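Local coordinates for Alpha/beta hydrolase (Enterobacter asburiae, PDB 6KMO), which probably hydrolyses carboxylic ester bonds as an esterase or lipase of the alpha/beta hydrolase fold, at residues T27-V32 with S316-V321; Q57-A62 with F115-R120; N225-S230 with G304-Y309; L270-E275 with K322-Q327; T300-N303 with D308-L311. The protein carries 2 engineered substitutions. One frame throughout, in Å; residues are numbered along the deposited sequence. Where two conformers were deposited one is given.

Contact 1. Residues T27-V32 with S316-V321; sequences TPTAGV and SQEPTV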
# COMPACT_ATOMS: atom_id res chain seq x y z
N THR A 27 -1.93 -3.97 -16.67
CA THR A 27 -3.26 -3.83 -17.25
C THR A 27 -4.17 -3.18 -16.22
O THR A 27 -3.97 -3.37 -15.01
CB THR A 27 -3.85 -5.19 -17.65
OG1 THR A 27 -4.14 -5.97 -16.48
CG2 THR A 27 -2.88 -5.96 -18.51
N PRO A 28 -5.14 -2.38 -16.65
CA PRO A 28 -6.10 -1.83 -15.69
C PRO A 28 -6.94 -2.92 -15.08
O PRO A 28 -7.19 -3.96 -15.69
CB PRO A 28 -6.98 -0.91 -16.56
CG PRO A 28 -6.18 -0.64 -17.80
CD PRO A 28 -5.42 -1.91 -18.02
N THR A 29 -7.42 -2.68 -13.86
CA THR A 29 -8.46 -3.55 -13.34
C THR A 29 -9.71 -3.44 -14.20
O THR A 29 -9.86 -2.53 -15.02
CB THR A 29 -8.85 -3.18 -11.92
OG1 THR A 29 -9.41 -1.86 -11.94
CG2 THR A 29 -7.69 -3.27 -10.97
N ALA A 30 -10.64 -4.36 -13.98
CA ALA A 30 -11.88 -4.33 -14.76
C ALA A 30 -12.64 -3.04 -14.55
O ALA A 30 -13.17 -2.46 -15.51
CB ALA A 30 -12.74 -5.54 -14.40
N GLY A 31 -12.71 -2.55 -13.31
CA GLY A 31 -13.42 -1.32 -13.05
C GLY A 31 -12.74 -0.11 -13.66
O GLY A 31 -13.40 0.80 -14.16
N VAL A 32 -11.41 -0.08 -13.62
CA VAL A 32 -10.70 1.03 -14.25
C VAL A 32 -10.85 0.98 -15.76
O VAL A 32 -11.01 2.02 -16.42
CB VAL A 32 -9.23 1.05 -13.79
CG1 VAL A 32 -8.40 2.04 -14.61
CG2 VAL A 32 -9.17 1.40 -12.31
N SER A 316 -14.79 5.80 -7.09
CA SER A 316 -14.79 5.82 -5.64
C SER A 316 -15.27 4.53 -5.02
O SER A 316 -15.09 4.34 -3.81
CB SER A 316 -15.63 6.99 -5.12
OG SER A 316 -17.00 6.77 -5.37
N GLN A 317 -15.86 3.63 -5.79
CA GLN A 317 -16.23 2.31 -5.29
C GLN A 317 -15.30 1.22 -5.80
O GLN A 317 -15.52 0.03 -5.55
CB GLN A 317 -17.69 1.99 -5.62
CG GLN A 317 -18.67 2.77 -4.73
CD GLN A 317 -18.52 2.41 -3.26
OE1 GLN A 317 -18.46 1.23 -2.88
NE2 GLN A 317 -18.42 3.43 -2.42
N GLU A 318 -14.23 1.59 -6.49
CA GLU A 318 -13.25 0.60 -6.90
C GLU A 318 -12.57 0.02 -5.66
O GLU A 318 -12.14 0.78 -4.79
CB GLU A 318 -12.21 1.27 -7.81
CG GLU A 318 -11.11 0.35 -8.34
CD GLU A 318 -11.59 -0.66 -9.37
OE1 GLU A 318 -12.70 -0.50 -9.92
OE2 GLU A 318 -10.85 -1.64 -9.63
N PRO A 319 -12.47 -1.31 -5.53
CA PRO A 319 -11.92 -1.86 -4.28
C PRO A 319 -10.56 -1.29 -3.92
O PRO A 319 -10.34 -0.94 -2.75
CB PRO A 319 -11.88 -3.36 -4.55
CG PRO A 319 -13.07 -3.56 -5.47
CD PRO A 319 -13.06 -2.36 -6.38
N THR A 320 -9.66 -1.18 -4.90
CA THR A 320 -8.32 -0.67 -4.62
C THR A 320 -8.36 0.76 -4.10
O THR A 320 -7.54 1.13 -3.26
CB THR A 320 -7.48 -0.72 -5.89
OG1 THR A 320 -7.25 -2.08 -6.27
CG2 THR A 320 -6.12 -0.04 -5.73
N VAL A 321 -9.26 1.58 -4.63
CA VAL A 321 -9.36 2.97 -4.18
C VAL A 321 -9.72 3.02 -2.70
O VAL A 321 -9.08 3.72 -1.91
CB VAL A 321 -10.38 3.75 -5.04
CG1 VAL A 321 -10.71 5.10 -4.42
CG2 VAL A 321 -9.84 3.90 -6.47
O HOH W 1 -12.06 -3.87 -10.81
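Thr-29 turns OG1 between its backbone N and carbonyl carbon (chi1 63°), while Glu-318 sends CG out opposite its own N and bends at chi2 (70°), and these torsions bring hydroxyl and carboxylate together. The motif is a helix N-cap: Thr-29 precedes helix 30-41, and Glu-318 holds the same position before helix 319-335, the C-terminal helix of this alpha/beta hydrolase. Coming from opposite directions, the two side chains meet where Thr-29 OG1 donates to Glu-318 OE2 at 2.7 Å, reaching it from above the carboxylate plane. The same OG1 accepts the capping bond from Val-32 N at 3.2 Å, so one hydroxyl serves its own helix end and also holds the residue that precedes helix 319-335. A water accepts from Gly-31 N and donates to Glu-318 OE2 at 2.8 Å, giving that oxygen a second partner. The N-terminal end of helix 30-41 would probably stabilise the negative charge of the buried Glu-318. Met-305 lies against Thr-29, Val-32 and Thr-320, and Ala-30 N donates to Asp-291 OD2 of the second subunit. The other carboxylate oxygen packs on glycine: Glu-318 OE1 stands 3.3 Å from Gly-31 CA.

Contact 2. Residues Q57-A62 with F115-R120; sequences QVLIGA and FPTHER
Leu-59 and Ile-60 of helix 52-63 receive the methyl group of Thr-117, which joins helix 52-63, in the N-terminal part of the chain, to helix 115-129, the helix that follows strand 99-105 in the alpha/beta hydrolase fold. In relatives from the hormone-sensitive lipase group the N-terminal helices form part of a cap over the active site, and helix 52-63 probably belongs to the corresponding region here.

The apolar part is small and centred on one atom. Thr-117 CG2 lies 3.9 Å from Leu-59 CG, and the two side chains cross at about a right angle. The same methyl rests 3.8 Å from Ile-60 CA, so it sits against the helix backbone as well as against side chains. The Ile-60 side chain adds CG1, 4.1 Å from Thr-117 CG2. Leu-59 and Thr-117 are buried, whereas Ile-60 lies at the exposed margin.

The polar part turns the other way. With chi1 at 55°, Thr-117 puts its methyl beside its own N, facing helix 52-63, and directs OG1 to partners on its own side: Asp-114 OD1 and the ring of His-118. Gln-63, one residue beyond the range 57-62, adds a polar tie between the helices through its NE2 and Thr-117 O. The His-118 ring is held at both nitrogens, since NE2 bonds to Asn-179, within the presumed nucleophile elbow, beside Ser-180. At the other nitrogen, His-118 ND1 donates to Thr-117 OG1 at 2.9 Å, with the oxygen only 8° out of the ring plane.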
# COMPACT_ATOMS: atom_id res chain seq x y z
N GLN A 57 -14.07 22.69 -16.64
CA GLN A 57 -15.42 22.14 -16.63
C GLN A 57 -15.43 20.64 -16.82
O GLN A 57 -16.34 19.96 -16.31
CB GLN A 57 -16.27 22.84 -17.69
CG GLN A 57 -16.54 24.30 -17.34
CD GLN A 57 -17.19 25.08 -18.46
OE1 GLN A 57 -16.79 24.98 -19.62
NE2 GLN A 57 -18.20 25.87 -18.12
N VAL A 58 -14.43 20.08 -17.51
CA VAL A 58 -14.34 18.63 -17.66
C VAL A 58 -14.20 17.97 -16.29
O VAL A 58 -14.92 17.02 -15.96
CB VAL A 58 -13.18 18.24 -18.59
CG1 VAL A 58 -13.00 16.74 -18.63
CG2 VAL A 58 -13.42 18.79 -19.99
N LEU A 59 -13.27 18.46 -15.48
CA LEU A 59 -13.08 17.85 -14.17
C LEU A 59 -14.26 18.15 -13.25
O LEU A 59 -14.71 17.28 -12.50
CB LEU A 59 -11.76 18.30 -13.55
CG LEU A 59 -11.45 17.68 -12.19
CD1 LEU A 59 -11.29 16.17 -12.27
CD2 LEU A 59 -10.20 18.34 -11.60
N ILE A 60 -14.79 19.37 -13.31
CA ILE A 60 -15.96 19.70 -12.51
C ILE A 60 -17.09 18.71 -12.78
O ILE A 60 -17.68 18.16 -11.85
CB ILE A 60 -16.39 21.16 -12.75
CG1 ILE A 60 -15.32 22.12 -12.20
CG2 ILE A 60 -17.76 21.42 -12.12
CD1 ILE A 60 -15.50 23.57 -12.63
N GLY A 61 -17.38 18.46 -14.05
CA GLY A 61 -18.49 17.57 -14.39
C GLY A 61 -18.22 16.11 -14.05
O GLY A 61 -19.13 15.39 -13.64
N ALA A 62 -16.98 15.66 -14.22
CA ALA A 62 -16.64 14.30 -13.86
C ALA A 62 -16.90 14.05 -12.38
O ALA A 62 -17.28 12.94 -11.99
CB ALA A 62 -15.18 14.03 -14.17
N PHE A 115 -11.89 22.92 -4.41
CA PHE A 115 -12.39 22.12 -3.30
C PHE A 115 -13.51 21.17 -3.72
O PHE A 115 -13.40 19.97 -3.44
CB PHE A 115 -12.77 22.99 -2.10
CG PHE A 115 -13.38 22.19 -0.97
CD1 PHE A 115 -12.59 21.43 -0.12
CD2 PHE A 115 -14.76 22.16 -0.79
CE1 PHE A 115 -13.15 20.67 0.89
CE2 PHE A 115 -15.32 21.39 0.22
CZ PHE A 115 -14.52 20.67 1.07
N PRO A 116 -14.59 21.61 -4.38
CA PRO A 116 -15.67 20.65 -4.68
C PRO A 116 -15.19 19.43 -5.46
O PRO A 116 -15.62 18.31 -5.16
CB PRO A 116 -16.70 21.50 -5.45
CG PRO A 116 -16.46 22.88 -4.96
CD PRO A 116 -14.96 22.99 -4.74
N THR A 117 -14.31 19.61 -6.45
CA THR A 117 -13.83 18.46 -7.19
C THR A 117 -13.09 17.47 -6.29
O THR A 117 -13.11 16.25 -6.56
CB THR A 117 -12.88 18.85 -8.34
OG1 THR A 117 -11.79 19.64 -7.86
CG2 THR A 117 -13.61 19.57 -9.48
N HIS A 118 -12.43 17.95 -5.25
CA HIS A 118 -11.62 17.10 -4.38
C HIS A 118 -12.31 16.73 -3.08
O HIS A 118 -11.73 16.01 -2.26
CB HIS A 118 -10.29 17.80 -4.07
CG HIS A 118 -9.32 17.74 -5.21
ND1 HIS A 118 -9.57 18.34 -6.43
CD2 HIS A 118 -8.12 17.13 -5.34
CE1 HIS A 118 -8.57 18.10 -7.25
NE2 HIS A 118 -7.67 17.36 -6.61
N GLU A 119 -13.57 17.15 -2.88
CA GLU A 119 -14.21 17.01 -1.58
C GLU A 119 -14.36 15.56 -1.15
O GLU A 119 -14.13 15.22 0.02
CB GLU A 119 -15.55 17.74 -1.55
CG GLU A 119 -16.21 17.63 -0.19
CD GLU A 119 -17.39 18.55 -0.00
OE1 GLU A 119 -17.88 19.10 -1.01
OE2 GLU A 119 -17.80 18.73 1.17
N ARG A 120 -14.76 14.67 -2.06
CA ARG A 120 -14.96 13.29 -1.65
C ARG A 120 -13.65 12.67 -1.18
O ARG A 120 -13.60 12.00 -0.13
CB ARG A 120 -15.58 12.49 -2.80
CG ARG A 120 -16.17 11.16 -2.35
CD ARG A 120 -15.69 10.02 -3.21
NE ARG A 120 -14.34 9.58 -2.83
CZ ARG A 120 -13.29 9.53 -3.64
NH1 ARG A 120 -13.31 9.95 -4.89
NH2 ARG A 120 -12.17 9.03 -3.15

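Contact 3. Residues N225-S230 with G304-Y309; sequences NGYFLS and GMIHDY
His-307 lays one face of its imidazole under the Leu-229 side chain, at what is probably the catalytic triad of this alpha/beta hydrolase: its side chain touches Ser-180 of a presumed nucleophile elbow, and ND1 bonds to Asp-277 OD2. Followed outward, His-307 CB first meets Leu-229 CB at 3.9 Å. CG, carried opposite the backbone N (chi1 -175°), comes under the methyl, 3.5 Å from Leu-229 CD2. CD2 of the histidine also lies 3.5 Å from Leu-229 CD2, and at the far end NE2 is 3.7 Å from the same methyl. The carbon therefore sits over the ring centre, a CH-pi contact only 11° off the ring normal, while Trp-208 meets the imidazole edge-to-face. Together with the bond to Asp-277, this packing would limit rotation of the ring. Beside it, Ile-306 CG2 nears the edge of the Tyr-227 ring and packs on Tyr-227 CB, and Ile-306 CD1 reaches Phe-228 CB at 4.3 Å. The loop 225-230 thus lines the histidine-bearing chain where a type II turn begins at Ile-306. Between the backbones a water accepts from His-307 N at 2.9 Å and lies 2.7 Å from Tyr-227 O.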
# COMPACT_ATOMS: atom_id res chain seq x y z
N ASN A 225 -0.73 7.85 -23.88
CA ASN A 225 -2.11 8.14 -24.24
C ASN A 225 -3.00 6.98 -23.84
O ASN A 225 -2.54 5.84 -23.75
CB ASN A 225 -2.27 8.34 -25.76
CG ASN A 225 -1.69 9.66 -26.24
OD1 ASN A 225 -2.18 10.73 -25.86
ND2 ASN A 225 -0.64 9.58 -27.03
N GLY A 226 -4.27 7.29 -23.60
CA GLY A 226 -5.30 6.30 -23.35
C GLY A 226 -5.58 5.99 -21.89
O GLY A 226 -6.52 5.23 -21.61
N TYR A 227 -4.81 6.56 -20.96
CA TYR A 227 -4.95 6.26 -19.54
C TYR A 227 -5.39 7.50 -18.76
O TYR A 227 -4.96 7.72 -17.62
CB TYR A 227 -3.67 5.65 -18.99
CG TYR A 227 -3.30 4.37 -19.70
CD1 TYR A 227 -3.77 3.14 -19.24
CD2 TYR A 227 -2.53 4.38 -20.85
CE1 TYR A 227 -3.44 1.96 -19.89
CE2 TYR A 227 -2.20 3.20 -21.51
CZ TYR A 227 -2.67 2.00 -21.03
OH TYR A 227 -2.35 0.81 -21.68
N PHE A 228 -6.32 8.25 -19.36
CA PHE A 228 -6.78 9.56 -18.91
C PHE A 228 -5.64 10.57 -18.97
O PHE A 228 -5.51 11.30 -19.96
CB PHE A 228 -7.45 9.51 -17.53
CG PHE A 228 -8.35 10.71 -17.24
CD1 PHE A 228 -8.39 11.81 -18.08
CD2 PHE A 228 -9.15 10.72 -16.11
CE1 PHE A 228 -9.20 12.90 -17.81
CE2 PHE A 228 -9.97 11.81 -15.83
CZ PHE A 228 -10.00 12.90 -16.67
N LEU A 229 -4.81 10.64 -17.95
CA LEU A 229 -3.75 11.64 -17.96
C LEU A 229 -2.78 11.29 -19.09
O LEU A 229 -2.17 10.22 -19.07
CB LEU A 229 -3.01 11.70 -16.63
CG LEU A 229 -1.81 12.65 -16.61
CD1 LEU A 229 -2.28 14.08 -16.80
CD2 LEU A 229 -1.02 12.50 -15.33
N SER A 230 -2.60 12.21 -20.04
CA SER A 230 -1.71 11.97 -21.16
C SER A 230 -0.41 12.76 -21.03
O SER A 230 -0.31 13.72 -20.27
CB SER A 230 -2.39 12.37 -22.47
OG SER A 230 -2.50 13.78 -22.50
N GLY A 304 -2.94 -1.88 -11.32
CA GLY A 304 -4.18 -1.81 -12.05
C GLY A 304 -4.80 -0.43 -12.09
O GLY A 304 -5.88 -0.28 -12.67
N MET A 305 -4.16 0.56 -11.48
CA MET A 305 -4.73 1.88 -11.31
C MET A 305 -4.17 2.86 -12.33
O MET A 305 -3.02 2.76 -12.78
CB MET A 305 -4.45 2.44 -9.90
CG MET A 305 -5.13 1.73 -8.75
SD MET A 305 -7.00 1.71 -8.85
CE MET A 305 -7.27 -0.01 -9.49
N ILE A 306 -5.01 3.84 -12.68
CA ILE A 306 -4.59 4.99 -13.44
C ILE A 306 -4.28 6.16 -12.51
O ILE A 306 -4.64 6.16 -11.33
CB ILE A 306 -5.67 5.42 -14.47
CG1 ILE A 306 -7.01 5.65 -13.78
CG2 ILE A 306 -5.76 4.41 -15.59
CD1 ILE A 306 -8.02 6.34 -14.66
N HIS A 307 -3.64 7.18 -13.06
CA HIS A 307 -3.48 8.46 -12.38
C HIS A 307 -4.80 8.92 -11.77
O HIS A 307 -5.86 8.82 -12.38
CB HIS A 307 -2.98 9.50 -13.39
CG HIS A 307 -2.66 10.81 -12.76
ND1 HIS A 307 -1.57 11.00 -11.95
CD2 HIS A 307 -3.35 11.98 -12.76
CE1 HIS A 307 -1.57 12.25 -11.50
NE2 HIS A 307 -2.64 12.86 -11.98
N ASP A 308 -4.73 9.48 -10.56
CA ASP A 308 -5.90 10.06 -9.90
C ASP A 308 -6.96 9.01 -9.57
O ASP A 308 -8.13 9.34 -9.38
CB ASP A 308 -6.50 11.22 -10.70
CG ASP A 308 -6.00 12.58 -10.25
OD1 ASP A 308 -5.59 12.77 -9.08
OD2 ASP A 308 -6.07 13.51 -11.10
N TYR A 309 -6.54 7.76 -9.37
CA TYR A 309 -7.50 6.72 -9.00
C TYR A 309 -8.27 7.12 -7.76
O TYR A 309 -9.49 6.90 -7.68
CB TYR A 309 -6.81 5.36 -8.82
CG TYR A 309 -5.69 5.28 -7.79
CD1 TYR A 309 -4.38 5.50 -8.17
CD2 TYR A 309 -5.94 4.95 -6.47
CE1 TYR A 309 -3.34 5.42 -7.25
CE2 TYR A 309 -4.89 4.87 -5.53
CZ TYR A 309 -3.59 5.10 -5.95
OH TYR A 309 -2.52 5.07 -5.07
O HOH W 2 -2.97 7.14 -15.85

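Contact 4. Residues L270-E275 with K322-Q327; sequences LIQTAE and KVALEQ
Gln-272 and Ala-324 carry this contact, a glutamine reaching out from a strand to the backbone of a helix. Gln-272 CG stands beside the backbone N, opposite the carbonyl carbon (chi1 -60°), and the chain runs extended beyond it, which carries the amide from the sheet to the helix surface although the nearest CA atoms, those of Gln-272 and Ala-324, are 8.3 Å apart. Gln-272 NE2 donates to Ala-324 O at 3.1 Å along a nearly straight N-H line of 166°. The acceptor lies in the amide plane of the glutamine, but the donor stands 40° above the carbonyl plane of Ala-324. Alongside, Gln-272 OE1 packs on the Ala-324 methyl, 3.7 Å from CB.

Strand 269-274 belongs to the central sheet of the alpha/beta hydrolase fold, between strands 203-207 and 297-302, and helix 319-335 is the C-terminal helix packed on one face of that sheet. The amide belongs to a buried residue and is used at both ends: its NE2 goes to the helix, while OE1 accepts from the hydroxyl of Tyr-309, so the two bonds fix how the amide is turned.

Gln-327, one turn further along the helix, has a smaller share of the buried surface. Its OE1 bonds to Tyr-302 OH on the neighbouring strand. At the dimer interface Gln-327 O bonds to NE2 of Gln-327 of the second subunit, and Leu-270 packs on that same neighbouring glutamine.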
# COMPACT_ATOMS: atom_id res chain seq x y z
N LEU A 270 5.03 9.18 2.91
CA LEU A 270 4.38 8.09 2.19
C LEU A 270 4.15 8.58 0.77
O LEU A 270 3.57 9.66 0.58
CB LEU A 270 3.05 7.72 2.82
CG LEU A 270 2.18 6.75 2.01
CD1 LEU A 270 2.83 5.39 1.86
CD2 LEU A 270 0.83 6.58 2.67
N ILE A 271 4.56 7.80 -0.22
CA ILE A 271 4.25 8.06 -1.62
C ILE A 271 3.41 6.91 -2.13
O ILE A 271 3.81 5.75 -2.00
CB ILE A 271 5.52 8.20 -2.48
CG1 ILE A 271 6.34 9.39 -2.04
CG2 ILE A 271 5.15 8.31 -3.96
CD1 ILE A 271 7.76 9.43 -2.60
N GLN A 272 2.24 7.21 -2.71
CA GLN A 272 1.49 6.21 -3.46
C GLN A 272 1.68 6.48 -4.95
O GLN A 272 1.62 7.63 -5.38
CB GLN A 272 -0.01 6.25 -3.16
CG GLN A 272 -0.37 5.99 -1.71
CD GLN A 272 -1.83 5.63 -1.50
OE1 GLN A 272 -2.67 5.79 -2.40
NE2 GLN A 272 -2.15 5.16 -0.29
N THR A 273 1.90 5.43 -5.72
CA THR A 273 1.91 5.56 -7.17
C THR A 273 0.88 4.62 -7.79
O THR A 273 0.47 3.62 -7.20
CB THR A 273 3.30 5.29 -7.76
OG1 THR A 273 3.65 3.95 -7.44
CG2 THR A 273 4.33 6.29 -7.24
N ALA A 274 0.46 4.98 -9.00
CA ALA A 274 -0.43 4.16 -9.81
C ALA A 274 0.37 3.41 -10.85
O ALA A 274 1.24 4.00 -11.51
CB ALA A 274 -1.45 5.05 -10.51
N GLU A 275 0.07 2.12 -11.03
CA GLU A 275 0.85 1.31 -11.97
C GLU A 275 0.79 1.86 -13.39
O GLU A 275 1.79 1.82 -14.11
CB GLU A 275 0.39 -0.15 -11.94
CG GLU A 275 1.13 -1.05 -12.93
CD GLU A 275 0.58 -2.46 -12.99
OE1 GLU A 275 -0.61 -2.68 -12.71
OE2 GLU A 275 1.40 -3.35 -13.33
N LYS A 322 -10.77 2.30 -2.32
CA LYS A 322 -11.21 2.32 -0.94
C LYS A 322 -10.11 1.87 -0.00
O LYS A 322 -9.87 2.49 1.05
CB LYS A 322 -12.44 1.44 -0.77
CG LYS A 322 -13.65 2.00 -1.54
CD LYS A 322 -14.97 1.34 -1.14
CE LYS A 322 -15.18 0.03 -1.85
NZ LYS A 322 -16.55 -0.50 -1.53
N VAL A 323 -9.38 0.82 -0.38
CA VAL A 323 -8.30 0.34 0.46
C VAL A 323 -7.14 1.32 0.47
O VAL A 323 -6.60 1.64 1.53
CB VAL A 323 -7.87 -1.08 0.02
CG1 VAL A 323 -6.56 -1.50 0.70
CG2 VAL A 323 -9.00 -2.06 0.34
N ALA A 324 -6.74 1.84 -0.70
CA ALA A 324 -5.61 2.76 -0.75
C ALA A 324 -5.84 3.98 0.13
O ALA A 324 -4.91 4.45 0.81
CB ALA A 324 -5.36 3.21 -2.19
N LEU A 325 -7.05 4.53 0.12
CA LEU A 325 -7.30 5.74 0.90
C LEU A 325 -7.40 5.42 2.39
O LEU A 325 -6.91 6.20 3.22
CB LEU A 325 -8.53 6.47 0.38
CG LEU A 325 -8.36 6.97 -1.07
CD1 LEU A 325 -9.65 7.64 -1.55
CD2 LEU A 325 -7.19 7.93 -1.22
N GLU A 326 -7.99 4.28 2.74
CA GLU A 326 -7.95 3.83 4.13
C GLU A 326 -6.51 3.69 4.61
O GLU A 326 -6.17 4.09 5.73
CB GLU A 326 -8.70 2.50 4.31
CG GLU A 326 -8.76 2.01 5.75
CD GLU A 326 -9.64 2.88 6.64
OE1 GLU A 326 -10.56 3.55 6.12
OE2 GLU A 326 -9.42 2.88 7.87
N GLN A 327 -5.64 3.13 3.77
CA GLN A 327 -4.25 2.88 4.14
C GLN A 327 -3.45 4.17 4.24
O GLN A 327 -2.58 4.30 5.12
CB GLN A 327 -3.64 1.91 3.12
CG GLN A 327 -4.21 0.51 3.21
CD GLN A 327 -3.57 -0.47 2.26
OE1 GLN A 327 -3.17 -0.12 1.15
NE2 GLN A 327 -3.49 -1.73 2.67

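Contact 5. Residues T300-N303 with D308-L311; sequences TRYN and DYGL
This is an aromatic packing contact in which Tyr-302 of strand 297-302 meets Tyr-309 in the loop that leads toward the C-terminal helix. The rings lie obliquely, their centroids 5.9 Å apart and their planes at 41°. The closest approach belongs to the phenol oxygen: Tyr-309 OH lies 3.3 Å from Tyr-302 CD1 and 3.8 Å from Tyr-302 CG. The two side chains cross at about a right angle. Tyr-309 CG is set between its own N and carbonyl carbon (chi1 58°), which swings the ring back toward the strand. In the alpha/beta hydrolase sheet, strand 297-302 is an outermost strand within the chain; its residues Thr-300, Arg-301 and Tyr-302 pair antiparallel with a strand of the second subunit, joining the two sheets of the dimer edge to edge. Helix 319-335 covers both rings, through Ala-324 on each, with Thr-320 against Tyr-302 and Val-321 against Tyr-309. Both tyrosines are buried, and each hydroxyl has a glutamine side chain as its polar partner, so the meeting of the two rings is itself apolar in character. Behind the phenol oxygen, Tyr-309 CZ packs on Tyr-302 CB at 4.2 Å.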
# COMPACT_ATOMS: atom_id res chain seq x y z
N THR A 300 4.48 2.91 -2.12
CA THR A 300 3.52 1.86 -2.43
C THR A 300 2.96 2.09 -3.82
O THR A 300 2.34 3.13 -4.08
CB THR A 300 2.35 1.85 -1.45
OG1 THR A 300 2.81 1.92 -0.10
CG2 THR A 300 1.50 0.59 -1.61
N ARG A 301 3.15 1.12 -4.70
CA ARG A 301 2.53 1.12 -6.02
C ARG A 301 1.24 0.31 -5.96
O ARG A 301 1.26 -0.85 -5.53
CB ARG A 301 3.48 0.49 -7.05
CG ARG A 301 2.91 0.41 -8.46
CD ARG A 301 3.73 -0.47 -9.36
NE ARG A 301 4.98 0.17 -9.74
CZ ARG A 301 5.74 -0.20 -10.76
NH1 ARG A 301 5.39 -1.23 -11.50
NH2 ARG A 301 6.84 0.48 -11.04
N TYR A 302 0.14 0.90 -6.39
CA TYR A 302 -1.16 0.24 -6.45
C TYR A 302 -1.37 -0.26 -7.88
O TYR A 302 -1.44 0.54 -8.83
CB TYR A 302 -2.29 1.15 -5.96
CG TYR A 302 -2.24 1.32 -4.45
CD1 TYR A 302 -1.37 2.22 -3.87
CD2 TYR A 302 -3.02 0.54 -3.61
CE1 TYR A 302 -1.28 2.35 -2.49
CE2 TYR A 302 -2.94 0.67 -2.23
CZ TYR A 302 -2.07 1.59 -1.68
OH TYR A 302 -1.95 1.75 -0.31
N ASN A 303 -1.43 -1.58 -8.04
CA ASN A 303 -1.52 -2.13 -9.38
C ASN A 303 -2.92 -1.96 -9.99
O ASN A 303 -3.93 -1.86 -9.30
CB ASN A 303 -1.11 -3.60 -9.40
CG ASN A 303 0.37 -3.79 -9.60
OD1 ASN A 303 1.16 -2.84 -9.63
ND2 ASN A 303 0.77 -5.05 -9.78
N ASP A 308 -4.73 9.48 -10.56
CA ASP A 308 -5.90 10.06 -9.90
C ASP A 308 -6.96 9.01 -9.57
O ASP A 308 -8.13 9.34 -9.38
CB ASP A 308 -6.50 11.22 -10.70
CG ASP A 308 -6.00 12.58 -10.25
OD1 ASP A 308 -5.59 12.77 -9.08
OD2 ASP A 308 -6.07 13.51 -11.10
N TYR A 309 -6.54 7.76 -9.37
CA TYR A 309 -7.50 6.72 -9.00
C TYR A 309 -8.27 7.12 -7.76
O TYR A 309 -9.49 6.90 -7.68
CB TYR A 309 -6.81 5.36 -8.82
CG TYR A 309 -5.69 5.28 -7.79
CD1 TYR A 309 -4.38 5.50 -8.17
CD2 TYR A 309 -5.94 4.95 -6.47
CE1 TYR A 309 -3.34 5.42 -7.25
CE2 TYR A 309 -4.89 4.87 -5.53
CZ TYR A 309 -3.59 5.10 -5.95
OH TYR A 309 -2.52 5.07 -5.07
N GLY A 310 -7.61 7.72 -6.78
CA GLY A 310 -8.29 8.09 -5.55
C GLY A 310 -9.06 9.39 -5.60
O GLY A 310 -9.80 9.70 -4.66
N LEU A 311 -8.89 10.18 -6.66
CA LEU A 311 -9.65 11.41 -6.84
C LEU A 311 -10.96 11.17 -7.58
O LEU A 311 -12.00 11.66 -7.16
CB LEU A 311 -8.83 12.43 -7.64
CG LEU A 311 -9.58 13.68 -8.10
CD1 LEU A 311 -9.98 14.51 -6.89
CD2 LEU A 311 -8.77 14.51 -9.07

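Contacts 1, 3, 4 and 5 cluster around the last strands of the sheet and helix 319-335, which contacts 1 and 4 share. Contacts 4 and 5 are closest, their centres about 5 Å apart on neighbouring strands 269-274 and 297-302; contacts 3 and 5 share Asp-308 and Tyr-309. Along the chain, contacts 2, 3 and 5 are nested within the span closed by contact 1, whereas contacts 1 and 4 cross. Contact 2 lies about 17 to 20 Å from the other centres, yet Arg-120 links it to Gly-310 of contact 5. Contacts 1, 4 and 5 reach the second subunit, so the dimer interface lies near the part of the fold that carries the presumed catalytic histidine of contact 3.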